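Side-chain contacts in coiled-coil quantitatively-enriched protein 1 (PDB 7CUJ), which links telomeres to the meiotic centrosome component Pcp1 and is required for telomere length regulation and chromosome segregation: residues A20-M25 with H61-H66; S102-L107 with T136-S141; V11-L16 with P305-L310; Q31-C36 with R54-S59. All blocks are in the same frame, centred on the assembly; numbering follows the deposited sequence.

In the fold
Contacts 1 and 4 join helix 47-65 to helix 20-32 and the break after it. Contact 1 sits at one end of the pair formed with helix 20-32 and contact 4 at the break before helix 34-41, their centres about 14 Å apart. Contact 2, centred about 17 Å from contact 1, touches it where Ala64 O comes 3.4 Å from Lys103 NZ. Contact 3, at the edge of the parallel sheet, meets contact 2 through Phe106 CZ and Ile14 CD1, 3.6 Å apart, although their centres are about 21 Å apart. Contacts 3 and 4 stay about 13 Å apart at their nearest atoms. Other protein chains reach contacts 1 and 4 but not contacts 2 and 3.

Contact 1 of 4, residues A20-M25 with H61-H66; sequences ALQRKM and HNIAKH
Gln22 and Met25 of helix 20-32 pack against Ile63 of helix 47-65 in an antiparallel helix pair whose axes over these short segments run at 173° and come within 9.8 Å. Ile63 divides its two branches between these partners. Its CG2 methyl settles by the backbone of Gln22, 3.6 Å from Gln22 O, while CD1, at the end of the other branch, comes to 3.9 Å from Met25 CB. With Met25 CG beside its own backbone N (chi1 -80°), the thioether leads off from the interface, and it is chiefly CB that makes the contact. The Met25 side chain then goes on to Pro67, and Ile63 also touches Met26, next to Met25, and Leu29, a turn further on.

The polar link comes from Gln22, whose chain is extended beyond CG and slides past Ile63 in the opposite direction. Its amide is gripped at both ends: OE1 accepts from Ser19 N, as the N3 side chain does in a capping box, and NE2 turns to the neighbouring helix. The carbonyl it finds there lies in the last turn, where the residue four places on is Pro67, which has no N-H to offer. Gln22 NE2 supplies that bond instead, reaching Ile63 O at 2.8 Å with an N-H...O angle of 158° and the oxygen close to the amide plane.

Contact 2 of 4, residues S102-L107 with T136-S141; sequences SKFLFL and TQWLKS
The benzo edge of Trp138, on helix 129-141, is driven against Phe104 of helix 102-112, and this one pair makes the close part of the contact. Phe104 offers its carbonyl oxygen and its ring. The oxygen lies in the plane of the indole, off the CZ3-CH2 side and nearer CZ3: Phe104 O is 3.2 Å from Trp138 CZ3 and 3.5 Å from Trp138 CH2. The ring comes in obliquely, with Phe104 CD2 3.5 Å from Trp138 CE3 and the planes turned 31° from each other. The centroid of the Phe104 ring is 5.5 Å from that of the six-membered indole ring. The nearest CA atoms, of Phe104 and Trp138, are 9.0 Å apart; with CG of Trp138 anti to the backbone N (chi1 179°), the indole reaches over to the other helix.

Beyond this pair the fit relaxes. Leu107 and Leu139 approach each other only to 4.6 Å, between Leu107 CB and Leu139 CD2, and Gln137 lies on the exposed outer side of its helix. Ser95 and Ala98 of the loop before helix 102-112 also touch the indole, and His66 sets ring against ring, edge-to-face, with Phe104.

An alanine in place of Trp138 would take away the indole and is likely to open a gap beside the Phe104 ring and carbonyl. The two helices of this alpha/beta domain are thus held here by shape and dispersion, probably with some electrostatic attraction between the carbonyl oxygen and the aromatic hydrogens at the indole rim.

Contact 3 of 4, residues V11-L16 with P305-L310; sequences VLDIGL and PPLMDL
Asp13 and Gly15 on strand 11-16 face an extended but irregular run, 305-310, which passes without pairing directly to the strand, the closest CA atoms, those of Gly15 and Leu307, being 6.2 Å apart. The strand makes its backbone bonds to strand 208-213 through Leu12, Ile14 and Leu16, leaving the backbone groups of Asp13 and Gly15 to the side away from that strand.

Leu307 fills the space beside them. Its CG, beside its own backbone N (chi1 -69°), carries the branch toward the strand, where the two methyls part: CD2 rests 3.7 Å from Gly15 CA, and CD1 lies 3.8 Å from both Asp13 CB and Asp13 OD2. The bare CA of Gly15 is what admits the first methyl, since a CB there would come within 2.9 Å of it. Ile212, Leu214 and the side chains of His219 and Lys222 also pack on Leu307.

Two waters stand in for direct hydrogen bonds. One donates to Asp13 O at 2.9 Å and to Pro305 O, tying together two carbonyls that have no proton to share. The other donates to Asp13 OD2 and accepts from Leu307 N at 2.8 Å, bridging the carboxylate to a backbone N-H. The second oxygen, OD1, has the stronger partner in a salt bridge with Arg210 on the adjacent strand, which anchors the carboxylate against the sheet.

The whole is the outermost strand, within this chain, of a parallel alpha/beta sheet, crossed at its edge by a segment near the C-terminal end of this protein fragment, with Leu307 over one sheet face.

Contact 4 of 4, residues Q31-C36 with R54-S59; sequences QYFAFC and RLFIQS
One face of the Phe33 ring lies against Phe56, which meets it in two ways. Phe56 CB sits over the face, 3.8 Å from the ring centroid and 15° off the normal, a CH-pi contact. The ring beyond it presents its edge to that same phenyl, an edge-to-face pair with centroids of Phe33 and Phe56 5.4 Å apart and planes at 62°. Phe56 CG is anti to its backbone N (chi1 169°), which swings the phenyl past the Phe33 ring and brings Phe56 CD1 to 3.8 Å from Phe33 CG. At the rim of Phe33, near its plane, Leu55 CD2 comes 4.2 Å from Phe33 CZ.

Phe33 owes its place to the break between two helices: it leaves helix 20-32 and occupies the N-cap position of helix 34-41. Across the contact, Ser59 folds OG back to Leu55 O at 2.8 Å, and that oxygen also takes the Ser59 N bond, the two donors reaching it from opposite faces of its plane. Phe56 packs on Leu29, Val30, Val237 and Val240. An aromatic side chain of another protein chain meets Phe33 edge-to-face.

With an alanine at Phe33, Phe56 would probably lose the aromatic face on which its CB and ring edge rest. Polar bonds stay within helix 47-65; the helix break is fastened by apolar, aromatic packing that extends into the partner protein.

Contact 1 of 4, residues A20-M25 with H61-H66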
# COMPACT_ATOMS: atom_id res chain seq x y z
N ALA A 20 17.80 -12.12 -14.06
CA ALA A 20 16.82 -12.65 -13.12
C ALA A 20 16.67 -11.71 -11.92
O ALA A 20 15.56 -11.50 -11.44
CB ALA A 20 17.22 -14.05 -12.70
N LEU A 21 17.80 -11.14 -11.48
CA LEU A 21 17.87 -10.23 -10.35
C LEU A 21 17.04 -8.98 -10.64
O LEU A 21 16.25 -8.55 -9.81
CB LEU A 21 19.34 -9.83 -10.12
CG LEU A 21 19.75 -9.40 -8.71
CD1 LEU A 21 20.98 -8.51 -8.77
CD2 LEU A 21 18.63 -8.71 -7.95
N GLN A 22 17.24 -8.40 -11.83
CA GLN A 22 16.57 -7.17 -12.23
C GLN A 22 15.06 -7.38 -12.26
O GLN A 22 14.31 -6.50 -11.86
CB GLN A 22 17.09 -6.71 -13.60
CG GLN A 22 18.37 -5.89 -13.54
CD GLN A 22 18.92 -5.57 -14.91
OE1 GLN A 22 19.01 -6.42 -15.78
NE2 GLN A 22 19.31 -4.32 -15.10
N ARG A 23 14.63 -8.56 -12.74
CA ARG A 23 13.22 -8.89 -12.85
C ARG A 23 12.60 -9.04 -11.46
O ARG A 23 11.50 -8.55 -11.22
CB ARG A 23 13.02 -10.16 -13.69
CG ARG A 23 13.31 -9.95 -15.17
CD ARG A 23 13.99 -11.16 -15.78
NE ARG A 23 13.16 -11.83 -16.76
CZ ARG A 23 13.46 -11.96 -18.05
NH1 ARG A 23 14.60 -11.49 -18.53
NH2 ARG A 23 12.62 -12.59 -18.86
N LYS A 24 13.32 -9.73 -10.57
CA LYS A 24 12.90 -9.88 -9.19
C LYS A 24 12.68 -8.50 -8.58
O LYS A 24 11.66 -8.26 -7.94
CB LYS A 24 13.96 -10.62 -8.37
CG LYS A 24 13.97 -12.13 -8.50
CD LYS A 24 14.93 -12.74 -7.51
CE LYS A 24 15.44 -14.10 -7.92
NZ LYS A 24 16.76 -14.39 -7.31
N MET A 25 13.65 -7.61 -8.81
CA MET A 25 13.63 -6.28 -8.23
C MET A 25 12.44 -5.48 -8.77
O MET A 25 11.80 -4.75 -8.03
CB MET A 25 14.93 -5.53 -8.54
CG MET A 25 16.07 -5.92 -7.62
SD MET A 25 17.52 -4.88 -7.93
CE MET A 25 18.34 -4.99 -6.34
N HIS A 61 14.13 3.15 -13.18
CA HIS A 61 15.30 3.62 -13.91
C HIS A 61 16.57 3.02 -13.32
O HIS A 61 17.43 2.56 -14.07
CB HIS A 61 15.37 5.16 -13.92
CG HIS A 61 14.55 5.80 -14.98
ND1 HIS A 61 14.65 5.44 -16.31
CD2 HIS A 61 13.63 6.78 -14.92
CE1 HIS A 61 13.82 6.17 -17.02
NE2 HIS A 61 13.18 7.00 -16.20
N ASN A 62 16.67 3.04 -11.99
CA ASN A 62 17.88 2.61 -11.30
C ASN A 62 18.14 1.13 -11.54
O ASN A 62 19.26 0.74 -11.85
CB ASN A 62 17.85 2.94 -9.80
CG ASN A 62 17.85 4.43 -9.51
OD1 ASN A 62 18.17 5.24 -10.38
ND2 ASN A 62 17.49 4.79 -8.29
N ILE A 63 17.08 0.31 -11.40
CA ILE A 63 17.16 -1.12 -11.61
C ILE A 63 17.63 -1.40 -13.04
O ILE A 63 18.41 -2.32 -13.28
CB ILE A 63 15.81 -1.80 -11.29
CG1 ILE A 63 15.50 -1.73 -9.79
CG2 ILE A 63 15.76 -3.24 -11.80
CD1 ILE A 63 14.02 -1.85 -9.45
N ALA A 64 17.16 -0.56 -13.98
CA ALA A 64 17.46 -0.71 -15.40
C ALA A 64 18.90 -0.27 -15.69
O ALA A 64 19.49 -0.72 -16.67
CB ALA A 64 16.46 0.06 -16.22
N LYS A 65 19.44 0.63 -14.86
CA LYS A 65 20.83 1.04 -15.00
C LYS A 65 21.73 -0.08 -14.50
O LYS A 65 22.48 -0.66 -15.28
CB LYS A 65 21.10 2.36 -14.26
CG LYS A 65 20.54 3.60 -14.93
CD LYS A 65 20.70 4.85 -14.09
CE LYS A 65 19.48 5.75 -14.15
NZ LYS A 65 19.63 6.93 -13.28
N HIS A 66 21.62 -0.38 -13.20
CA HIS A 66 22.32 -1.52 -12.62
C HIS A 66 21.69 -1.89 -11.28
O HIS A 66 21.47 -1.01 -10.45
CB HIS A 66 23.81 -1.22 -12.44
CG HIS A 66 24.66 -2.44 -12.47
ND1 HIS A 66 25.44 -2.76 -13.56
CD2 HIS A 66 24.85 -3.42 -11.56
CE1 HIS A 66 26.09 -3.88 -13.32
NE2 HIS A 66 25.74 -4.31 -12.10

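Contact 2 of 4, residues S102-L107 with T136-S141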
# COMPACT_ATOMS: atom_id res chain seq x y z
N SER A 102 23.32 -6.85 -18.78
CA SER A 102 23.46 -7.09 -20.20
C SER A 102 24.12 -5.89 -20.88
O SER A 102 24.66 -6.03 -21.97
CB SER A 102 22.12 -7.35 -20.83
OG SER A 102 21.77 -8.72 -20.74
N LYS A 103 24.05 -4.73 -20.23
CA LYS A 103 24.57 -3.49 -20.80
C LYS A 103 26.09 -3.48 -20.71
O LYS A 103 26.77 -3.17 -21.69
CB LYS A 103 23.93 -2.28 -20.12
CG LYS A 103 22.48 -2.03 -20.50
CD LYS A 103 21.89 -0.79 -19.88
CE LYS A 103 20.49 -0.52 -20.37
NZ LYS A 103 19.89 0.65 -19.69
N PHE A 104 26.62 -3.81 -19.53
CA PHE A 104 28.05 -3.93 -19.31
C PHE A 104 28.64 -4.98 -20.26
O PHE A 104 29.65 -4.72 -20.91
CB PHE A 104 28.35 -4.25 -17.85
CG PHE A 104 28.53 -3.06 -16.95
CD1 PHE A 104 27.53 -2.11 -16.81
CD2 PHE A 104 29.70 -2.89 -16.22
CE1 PHE A 104 27.69 -1.01 -15.98
CE2 PHE A 104 29.87 -1.79 -15.38
CZ PHE A 104 28.86 -0.86 -15.26
N LEU A 105 27.98 -6.14 -20.33
CA LEU A 105 28.44 -7.25 -21.15
C LEU A 105 28.42 -6.84 -22.62
O LEU A 105 29.34 -7.17 -23.37
CB LEU A 105 27.56 -8.48 -20.91
CG LEU A 105 27.89 -9.72 -21.75
CD1 LEU A 105 29.32 -10.19 -21.51
CD2 LEU A 105 26.91 -10.85 -21.47
N PHE A 106 27.36 -6.12 -23.03
CA PHE A 106 27.25 -5.64 -24.40
C PHE A 106 28.46 -4.79 -24.75
O PHE A 106 29.08 -5.00 -25.79
CB PHE A 106 25.94 -4.87 -24.61
CG PHE A 106 25.87 -4.14 -25.94
CD1 PHE A 106 25.49 -4.81 -27.09
CD2 PHE A 106 26.22 -2.80 -26.03
CE1 PHE A 106 25.44 -4.16 -28.31
CE2 PHE A 106 26.18 -2.15 -27.26
CZ PHE A 106 25.79 -2.82 -28.39
N LEU A 107 28.79 -3.83 -23.88
CA LEU A 107 29.85 -2.87 -24.13
C LEU A 107 31.20 -3.58 -24.21
O LEU A 107 32.05 -3.21 -25.01
CB LEU A 107 29.84 -1.80 -23.04
CG LEU A 107 28.71 -0.77 -23.13
CD1 LEU A 107 28.64 0.08 -21.88
CD2 LEU A 107 28.86 0.11 -24.37
N THR A 136 33.96 2.98 -16.57
CA THR A 136 35.22 3.53 -17.07
C THR A 136 36.39 2.66 -16.62
O THR A 136 37.25 2.31 -17.43
CB THR A 136 35.41 4.99 -16.63
OG1 THR A 136 34.30 5.77 -17.05
CG2 THR A 136 36.69 5.61 -17.16
N GLN A 137 36.41 2.31 -15.33
CA GLN A 137 37.51 1.57 -14.74
C GLN A 137 37.49 0.12 -15.23
O GLN A 137 38.54 -0.50 -15.38
CB GLN A 137 37.48 1.66 -13.22
CG GLN A 137 37.83 3.03 -12.66
CD GLN A 137 39.21 3.51 -13.05
OE1 GLN A 137 40.16 2.74 -13.16
NE2 GLN A 137 39.33 4.81 -13.26
N TRP A 138 36.28 -0.40 -15.49
CA TRP A 138 36.13 -1.79 -15.88
C TRP A 138 36.52 -2.00 -17.34
O TRP A 138 37.01 -3.07 -17.70
CB TRP A 138 34.72 -2.30 -15.57
CG TRP A 138 34.53 -3.72 -15.99
CD1 TRP A 138 35.18 -4.82 -15.50
CD2 TRP A 138 33.65 -4.20 -17.02
NE1 TRP A 138 34.75 -5.95 -16.14
CE2 TRP A 138 33.81 -5.61 -17.08
CE3 TRP A 138 32.74 -3.59 -17.89
CZ2 TRP A 138 33.10 -6.40 -17.97
CZ3 TRP A 138 32.03 -4.38 -18.77
CH2 TRP A 138 32.21 -5.76 -18.81
N LEU A 139 36.28 -0.99 -18.19
CA LEU A 139 36.63 -1.08 -19.60
C LEU A 139 38.14 -1.01 -19.77
O LEU A 139 38.70 -1.72 -20.60
CB LEU A 139 35.93 0.04 -20.39
CG LEU A 139 34.42 -0.13 -20.60
CD1 LEU A 139 33.84 1.09 -21.30
CD2 LEU A 139 34.11 -1.39 -21.38
N LYS A 140 38.80 -0.15 -18.97
CA LYS A 140 40.25 -0.04 -18.94
C LYS A 140 40.84 -1.40 -18.58
O LYS A 140 41.81 -1.84 -19.19
CB LYS A 140 40.69 1.00 -17.91
CG LYS A 140 40.46 2.46 -18.30
CD LYS A 140 40.78 3.42 -17.17
CE LYS A 140 40.51 4.86 -17.52
NZ LYS A 140 40.88 5.78 -16.41
N SER A 141 40.22 -2.06 -17.59
CA SER A 141 40.62 -3.36 -17.07
C SER A 141 40.67 -4.41 -18.17
O SER A 141 41.42 -5.38 -18.06
CB SER A 141 39.69 -3.77 -15.95
OG SER A 141 39.45 -5.17 -15.97

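Contact 3 of 4, residues V11-L16 with P305-L310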
# COMPACT_ATOMS: atom_id res chain seq x y z
N VAL A 11 18.29 7.56 -34.76
CA VAL A 11 18.30 7.06 -33.39
C VAL A 11 17.89 5.59 -33.43
O VAL A 11 16.76 5.28 -33.81
CB VAL A 11 17.35 7.89 -32.51
CG1 VAL A 11 17.27 7.35 -31.09
CG2 VAL A 11 17.72 9.37 -32.50
N LEU A 12 18.80 4.70 -33.02
CA LEU A 12 18.57 3.27 -33.10
C LEU A 12 18.60 2.64 -31.71
O LEU A 12 19.44 3.00 -30.88
CB LEU A 12 19.62 2.63 -34.01
CG LEU A 12 19.66 3.14 -35.46
CD1 LEU A 12 20.90 2.63 -36.17
CD2 LEU A 12 18.40 2.73 -36.21
N ASP A 13 17.71 1.66 -31.49
CA ASP A 13 17.56 1.00 -30.20
C ASP A 13 18.25 -0.36 -30.22
O ASP A 13 18.15 -1.11 -31.18
CB ASP A 13 16.09 0.80 -29.84
CG ASP A 13 15.28 2.08 -29.88
OD1 ASP A 13 15.87 3.15 -29.63
OD2 ASP A 13 14.07 2.00 -30.17
N ILE A 14 18.93 -0.67 -29.10
CA ILE A 14 19.51 -1.98 -28.86
C ILE A 14 18.79 -2.59 -27.66
O ILE A 14 19.01 -2.20 -26.52
CB ILE A 14 21.03 -1.86 -28.62
CG1 ILE A 14 21.73 -1.20 -29.82
CG2 ILE A 14 21.64 -3.22 -28.29
CD1 ILE A 14 23.12 -0.68 -29.53
N GLY A 15 17.89 -3.54 -27.96
CA GLY A 15 17.15 -4.24 -26.93
C GLY A 15 18.01 -5.31 -26.26
O GLY A 15 18.44 -6.26 -26.92
N LEU A 16 18.23 -5.15 -24.95
CA LEU A 16 19.04 -6.07 -24.17
C LEU A 16 18.19 -6.65 -23.05
O LEU A 16 17.44 -5.92 -22.40
CB LEU A 16 20.24 -5.31 -23.60
CG LEU A 16 21.28 -4.83 -24.62
CD1 LEU A 16 22.20 -3.79 -24.00
CD2 LEU A 16 22.08 -5.99 -25.17
N PRO A 305 16.14 -6.33 -34.84
CA PRO A 305 14.70 -6.04 -34.90
C PRO A 305 14.44 -4.89 -33.94
O PRO A 305 15.17 -4.70 -32.97
CB PRO A 305 14.06 -7.33 -34.38
CG PRO A 305 15.12 -7.95 -33.50
CD PRO A 305 16.44 -7.60 -34.16
N PRO A 306 13.39 -4.06 -34.18
CA PRO A 306 13.08 -2.96 -33.28
C PRO A 306 12.46 -3.54 -32.01
O PRO A 306 12.10 -4.71 -31.98
CB PRO A 306 12.05 -2.15 -34.08
CG PRO A 306 11.36 -3.18 -34.94
CD PRO A 306 12.44 -4.17 -35.30
N LEU A 307 12.37 -2.72 -30.96
CA LEU A 307 11.72 -3.16 -29.73
C LEU A 307 10.25 -3.41 -30.02
O LEU A 307 9.62 -2.63 -30.74
CB LEU A 307 11.90 -2.08 -28.66
CG LEU A 307 13.33 -1.90 -28.15
CD1 LEU A 307 13.48 -0.56 -27.46
CD2 LEU A 307 13.71 -3.03 -27.20
N MET A 308 9.71 -4.50 -29.46
CA MET A 308 8.31 -4.86 -29.69
C MET A 308 7.41 -3.80 -29.06
O MET A 308 7.74 -3.24 -28.03
CB MET A 308 7.97 -6.26 -29.18
CG MET A 308 8.10 -6.44 -27.68
SD MET A 308 7.57 -8.10 -27.16
CE MET A 308 8.87 -9.11 -27.87
N ASP A 309 6.27 -3.54 -29.71
CA ASP A 309 5.38 -2.46 -29.32
C ASP A 309 4.51 -2.91 -28.15
O ASP A 309 3.95 -4.01 -28.18
CB ASP A 309 4.53 -1.99 -30.51
CG ASP A 309 3.80 -0.67 -30.28
OD1 ASP A 309 3.89 -0.13 -29.16
OD2 ASP A 309 3.13 -0.21 -31.22
N LEU A 310 4.39 -2.05 -27.14
CA LEU A 310 3.67 -2.39 -25.92
C LEU A 310 2.41 -1.54 -25.77
O LEU A 310 1.84 -1.47 -24.68
CB LEU A 310 4.60 -2.18 -24.71
CG LEU A 310 5.89 -3.00 -24.69
CD1 LEU A 310 6.78 -2.55 -23.54
CD2 LEU A 310 5.61 -4.49 -24.61
O HOH W 1 16.51 -2.00 -33.41
O HOH W 2 13.06 -0.13 -31.81

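Contact 4 of 4, residues Q31-C36 with R54-S59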
# COMPACT_ATOMS: atom_id res chain seq x y z
N GLN A 31 5.16 -4.54 -6.49
CA GLN A 31 4.44 -5.12 -5.36
C GLN A 31 4.39 -4.12 -4.21
O GLN A 31 3.34 -3.92 -3.61
CB GLN A 31 5.14 -6.44 -4.98
CG GLN A 31 4.51 -7.17 -3.80
CD GLN A 31 5.43 -8.24 -3.27
OE1 GLN A 31 6.52 -7.96 -2.77
NE2 GLN A 31 5.00 -9.49 -3.36
N TYR A 32 5.54 -3.48 -3.92
CA TYR A 32 5.67 -2.51 -2.84
C TYR A 32 4.83 -1.27 -3.14
O TYR A 32 4.37 -0.60 -2.22
CB TYR A 32 7.15 -2.15 -2.64
CG TYR A 32 7.43 -1.29 -1.44
CD1 TYR A 32 7.66 -1.86 -0.19
CD2 TYR A 32 7.46 0.10 -1.53
CE1 TYR A 32 7.90 -1.08 0.92
CE2 TYR A 32 7.71 0.89 -0.43
CZ TYR A 32 7.93 0.30 0.81
OH TYR A 32 8.17 1.06 1.91
N PHE A 33 4.65 -0.97 -4.43
CA PHE A 33 3.91 0.19 -4.90
C PHE A 33 2.52 -0.21 -5.39
O PHE A 33 1.86 0.58 -6.07
CB PHE A 33 4.68 0.87 -6.04
CG PHE A 33 5.70 1.89 -5.61
CD1 PHE A 33 6.99 1.50 -5.28
CD2 PHE A 33 5.38 3.23 -5.52
CE1 PHE A 33 7.94 2.43 -4.86
CE2 PHE A 33 6.32 4.17 -5.12
CZ PHE A 33 7.60 3.76 -4.79
N ALA A 34 2.06 -1.42 -5.04
CA ALA A 34 0.86 -1.98 -5.66
C ALA A 34 -0.34 -1.04 -5.50
O ALA A 34 -0.98 -0.70 -6.49
CB ALA A 34 0.58 -3.37 -5.15
N PHE A 35 -0.60 -0.62 -4.25
CA PHE A 35 -1.72 0.26 -3.94
C PHE A 35 -1.60 1.56 -4.72
O PHE A 35 -2.56 1.98 -5.38
CB PHE A 35 -1.77 0.57 -2.44
CG PHE A 35 -2.94 1.45 -2.03
CD1 PHE A 35 -2.88 2.82 -2.18
CD2 PHE A 35 -4.10 0.89 -1.53
CE1 PHE A 35 -3.96 3.62 -1.83
CE2 PHE A 35 -5.18 1.69 -1.17
CZ PHE A 35 -5.11 3.05 -1.32
N CYS A 36 -0.42 2.18 -4.64
CA CYS A 36 -0.11 3.47 -5.23
C CYS A 36 -0.28 3.44 -6.75
O CYS A 36 -0.81 4.39 -7.33
CB CYS A 36 1.32 3.87 -4.88
SG CYS A 36 1.70 5.59 -5.27
N ARG A 54 6.81 9.28 -8.87
CA ARG A 54 8.09 9.72 -9.39
C ARG A 54 9.22 8.89 -8.76
O ARG A 54 10.21 8.61 -9.43
CB ARG A 54 8.29 11.23 -9.23
CG ARG A 54 7.54 12.05 -10.26
CD ARG A 54 7.98 13.50 -10.36
NE ARG A 54 7.95 14.20 -9.08
CZ ARG A 54 6.87 14.74 -8.54
NH1 ARG A 54 5.70 14.68 -9.15
NH2 ARG A 54 6.96 15.35 -7.37
N LEU A 55 9.04 8.50 -7.50
CA LEU A 55 10.02 7.66 -6.82
C LEU A 55 9.99 6.25 -7.41
O LEU A 55 11.04 5.61 -7.54
CB LEU A 55 9.74 7.65 -5.31
CG LEU A 55 10.66 6.77 -4.47
CD1 LEU A 55 12.10 7.28 -4.50
CD2 LEU A 55 10.15 6.66 -3.04
N PHE A 56 8.79 5.77 -7.77
CA PHE A 56 8.64 4.49 -8.43
C PHE A 56 9.40 4.50 -9.75
O PHE A 56 10.15 3.57 -10.05
CB PHE A 56 7.16 4.16 -8.70
CG PHE A 56 6.97 2.97 -9.61
CD1 PHE A 56 7.13 1.68 -9.13
CD2 PHE A 56 6.69 3.14 -10.96
CE1 PHE A 56 6.98 0.59 -9.97
CE2 PHE A 56 6.55 2.05 -11.80
CZ PHE A 56 6.69 0.77 -11.30
N ILE A 57 9.21 5.57 -10.53
CA ILE A 57 9.84 5.71 -11.83
C ILE A 57 11.36 5.75 -11.67
O ILE A 57 12.07 5.10 -12.44
CB ILE A 57 9.26 6.92 -12.60
CG1 ILE A 57 7.83 6.63 -13.07
CG2 ILE A 57 10.17 7.33 -13.75
CD1 ILE A 57 7.04 7.87 -13.43
N GLN A 58 11.84 6.50 -10.67
CA GLN A 58 13.27 6.65 -10.43
C GLN A 58 13.88 5.29 -10.11
O GLN A 58 14.91 4.93 -10.68
CB GLN A 58 13.54 7.66 -9.32
CG GLN A 58 15.02 7.99 -9.14
CD GLN A 58 15.64 8.54 -10.40
OE1 GLN A 58 15.27 9.61 -10.88
NE2 GLN A 58 16.60 7.81 -10.94
N SER A 59 13.23 4.54 -9.21
CA SER A 59 13.67 3.21 -8.80
C SER A 59 13.74 2.26 -9.99
O SER A 59 14.65 1.43 -10.05
CB SER A 59 12.76 2.66 -7.74
OG SER A 59 12.65 3.55 -6.65